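Protein of unknown function with a Fic domain (Bacteroides thetaiotaomicron VPI-5482, PDB 3CUC) is of unknown function but carries a Fic/DOC-family domain within a single, predominantly helical chain. Local coordinates at residues Leu185-His193 / Asp237-Ala248. Numbering follows the deposited sequence.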
# COMPACT_ATOMS: atom_id res chain seq x y z
N LEU A 185 -6.25 5.73 -5.84
CA LEU A 185 -6.88 4.81 -4.89
C LEU A 185 -6.31 4.99 -3.48
O LEU A 185 -7.06 5.05 -2.50
CB LEU A 185 -6.71 3.35 -5.34
CG LEU A 185 -7.30 2.26 -4.42
CD1 LEU A 185 -8.78 2.51 -4.14
CD2 LEU A 185 -7.10 0.88 -5.02
N HIS A 186 -4.99 5.05 -3.38
CA HIS A 186 -4.30 5.29 -2.11
C HIS A 186 -4.76 6.60 -1.49
O HIS A 186 -5.14 6.65 -0.32
CB HIS A 186 -2.78 5.33 -2.36
CG HIS A 186 -1.97 5.64 -1.14
ND1 HIS A 186 -2.13 6.79 -0.40
CD2 HIS A 186 -0.96 4.95 -0.55
CE1 HIS A 186 -1.26 6.78 0.60
NE2 HIS A 186 -0.54 5.68 0.53
N TYR A 187 -4.74 7.65 -2.30
CA TYR A 187 -5.03 8.99 -1.79
C TYR A 187 -6.46 9.12 -1.28
O TYR A 187 -6.68 9.55 -0.15
CB TYR A 187 -4.78 10.06 -2.85
CG TYR A 187 -4.92 11.44 -2.27
CD1 TYR A 187 -3.89 12.00 -1.51
CD2 TYR A 187 -6.10 12.17 -2.43
CE1 TYR A 187 -4.02 13.26 -0.96
CE2 TYR A 187 -6.24 13.42 -1.87
CZ TYR A 187 -5.20 13.97 -1.14
OH TYR A 187 -5.34 15.23 -0.59
N ARG A 188 -7.42 8.75 -2.12
CA ARG A 188 -8.83 8.81 -1.74
C ARG A 188 -9.12 7.96 -0.51
O ARG A 188 -9.79 8.42 0.42
CB ARG A 188 -9.72 8.40 -2.91
CG ARG A 188 -9.69 9.41 -4.04
CD ARG A 188 -10.61 9.01 -5.16
NE ARG A 188 -10.89 10.13 -6.05
CZ ARG A 188 -11.82 10.13 -7.01
NH1 ARG A 188 -12.59 9.07 -7.21
NH2 ARG A 188 -11.98 11.21 -7.76
N TYR A 189 -8.60 6.73 -0.49
CA TYR A 189 -8.75 5.85 0.67
C TYR A 189 -8.19 6.50 1.94
O TYR A 189 -8.87 6.55 2.97
CB TYR A 189 -8.07 4.49 0.45
CG TYR A 189 -8.11 3.64 1.70
CD1 TYR A 189 -9.21 2.83 1.99
CD2 TYR A 189 -7.05 3.66 2.61
CE1 TYR A 189 -9.25 2.06 3.14
CE2 TYR A 189 -7.09 2.90 3.76
CZ TYR A 189 -8.19 2.10 4.02
OH TYR A 189 -8.22 1.35 5.17
N ILE A 190 -6.95 6.98 1.86
CA ILE A 190 -6.29 7.56 3.02
C ILE A 190 -7.04 8.81 3.53
O ILE A 190 -7.02 9.11 4.73
CB ILE A 190 -4.79 7.89 2.74
CG1 ILE A 190 -3.97 7.82 4.03
CG2 ILE A 190 -4.63 9.25 2.07
CD1 ILE A 190 -3.75 6.39 4.54
N ARG A 191 -7.71 9.52 2.62
CA ARG A 191 -8.51 10.70 3.00
C ARG A 191 -9.83 10.32 3.66
O ARG A 191 -10.30 11.04 4.52
CB ARG A 191 -8.77 11.59 1.79
CG ARG A 191 -7.56 12.40 1.30
CD ARG A 191 -7.07 13.39 2.34
NE ARG A 191 -8.11 14.33 2.75
CZ ARG A 191 -8.31 15.53 2.22
NH1 ARG A 191 -7.54 15.99 1.24
NH2 ARG A 191 -9.29 16.30 2.69
N ILE A 192 -10.42 9.20 3.25
CA ILE A 192 -11.59 8.65 3.94
C ILE A 192 -11.19 8.12 5.32
O ILE A 192 -11.87 8.37 6.32
CB ILE A 192 -12.27 7.52 3.12
CG1 ILE A 192 -12.79 8.04 1.78
CG2 ILE A 192 -13.43 6.92 3.90
CD1 ILE A 192 -13.22 6.92 0.83
N HIS A 193 -10.08 7.38 5.38
CA HIS A 193 -9.51 6.86 6.63
C HIS A 193 -10.57 6.06 7.43
O HIS A 193 -10.82 6.35 8.61
CB HIS A 193 -8.92 8.02 7.45
CG HIS A 193 -7.55 7.75 8.02
ND1 HIS A 193 -7.35 7.44 9.35
CD2 HIS A 193 -6.33 7.76 7.45
CE1 HIS A 193 -6.06 7.27 9.57
NE2 HIS A 193 -5.42 7.45 8.43
N ASP A 237 -3.08 17.71 -0.21
CA ASP A 237 -4.15 18.13 0.71
C ASP A 237 -4.58 19.58 0.48
O ASP A 237 -5.77 19.89 0.47
CB ASP A 237 -3.72 17.92 2.17
CG ASP A 237 -3.66 16.45 2.58
OD1 ASP A 237 -4.09 15.59 1.79
OD2 ASP A 237 -3.19 16.15 3.70
N VAL A 238 -3.60 20.46 0.26
CA VAL A 238 -3.89 21.88 0.01
C VAL A 238 -4.59 22.07 -1.34
O VAL A 238 -5.43 22.95 -1.49
CB VAL A 238 -2.60 22.76 0.08
CG1 VAL A 238 -2.97 24.25 0.23
CG2 VAL A 238 -1.68 22.32 1.22
N GLU A 239 -4.25 21.22 -2.31
CA GLU A 239 -4.79 21.31 -3.67
C GLU A 239 -6.24 20.83 -3.78
O GLU A 239 -7.07 21.50 -4.40
CB GLU A 239 -3.91 20.50 -4.64
CG GLU A 239 -4.09 20.85 -6.12
CD GLU A 239 -3.74 22.29 -6.43
OE1 GLU A 239 -2.90 22.88 -5.70
OE2 GLU A 239 -4.30 22.85 -7.39
N ALA A 240 -6.53 19.67 -3.20
CA ALA A 240 -7.84 19.03 -3.34
C ALA A 240 -8.94 19.75 -2.57
O ALA A 240 -10.04 19.94 -3.09
CB ALA A 240 -7.77 17.56 -2.90
N GLY A 241 -8.63 20.15 -1.34
CA GLY A 241 -9.61 20.80 -0.46
C GLY A 241 -9.61 20.09 0.88
O GLY A 241 -9.54 18.87 0.93
N LEU A 242 -9.70 20.86 1.97
CA LEU A 242 -9.45 20.32 3.32
C LEU A 242 -10.61 19.51 3.93
O LEU A 242 -10.43 18.87 4.98
CB LEU A 242 -9.04 21.46 4.27
CG LEU A 242 -7.68 22.10 3.96
CD1 LEU A 242 -7.55 23.48 4.61
CD2 LEU A 242 -6.54 21.17 4.39
N THR A 243 -11.78 19.52 3.29
CA THR A 243 -12.95 18.77 3.78
C THR A 243 -12.82 17.30 3.41
O THR A 243 -12.15 16.96 2.43
CB THR A 243 -14.30 19.30 3.21
OG1 THR A 243 -14.56 18.71 1.92
CG2 THR A 243 -14.32 20.83 3.09
N PRO A 244 -13.47 16.41 4.19
CA PRO A 244 -13.44 14.98 3.85
C PRO A 244 -14.05 14.66 2.47
O PRO A 244 -13.65 13.67 1.86
CB PRO A 244 -14.27 14.33 4.97
CG PRO A 244 -15.06 15.43 5.58
CD PRO A 244 -14.23 16.67 5.42
N SER A 245 -14.99 15.48 2.00
CA SER A 245 -15.56 15.29 0.67
C SER A 245 -14.53 15.57 -0.42
O SER A 245 -14.42 14.83 -1.39
CB SER A 245 -16.77 16.20 0.47
OG SER A 245 -17.30 16.05 -0.83
N ASP A 246 -13.78 16.65 -0.25
CA ASP A 246 -12.76 17.07 -1.21
C ASP A 246 -11.68 16.00 -1.42
O ASP A 246 -11.24 15.79 -2.55
CB ASP A 246 -12.12 18.39 -0.75
CG ASP A 246 -13.12 19.54 -0.64
OD1 ASP A 246 -14.11 19.55 -1.40
OD2 ASP A 246 -12.92 20.44 0.21
N GLY A 247 -11.27 15.34 -0.33
CA GLY A 247 -10.29 14.24 -0.38
C GLY A 247 -10.84 13.05 -1.13
O GLY A 247 -10.18 12.52 -2.03
N ALA A 248 -12.06 12.64 -0.78
CA ALA A 248 -12.73 11.50 -1.43
C ALA A 248 -12.92 11.70 -2.94
O ALA A 248 -12.97 10.73 -3.69
CB ALA A 248 -14.08 11.24 -0.76
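Arg191 lays its guanidinium over the backbone of Gly247, whose CA, bearing no side chain, sits 3.5 Å from Arg191 CZ, above the centre of that group. Arg191 CG lies over one face of the Tyr187 ring, toward its rim, and bends at chi2 and chi3 bring the guanidinium to the turn that follows helix 226-240. There Arg191 NH2 donates to Gly241 O at 3.1 Å, a nearly straight bond (163°) close to the planes of both guanidinium and carbonyl; Gly241, with positive phi, is the first residue to leave that helix. Arg191 NH1 donates in plane to Tyr187 OH (3.0 Å), and that hydroxyl in turn gives its proton to the anti lone pair of Asp237 OD1 at 2.7 Å. The same carboxylate oxygen makes a long salt bridge with Arg191 NH1 (3.5 Å), so three groups hold the guanidinium. Ala248 O lies over one face of the Arg188 guanidinium, whose NH2 bonds to Ala250 O and which meets Trp166 in a cation-pi contact. With axes 8.3 Å apart at 160°, helices 185-192 and 244-248 form a close, nearly antiparallel pair in this predominantly helical Fic-family fold, the second helix starting at a Thr243-Asp246 capping box.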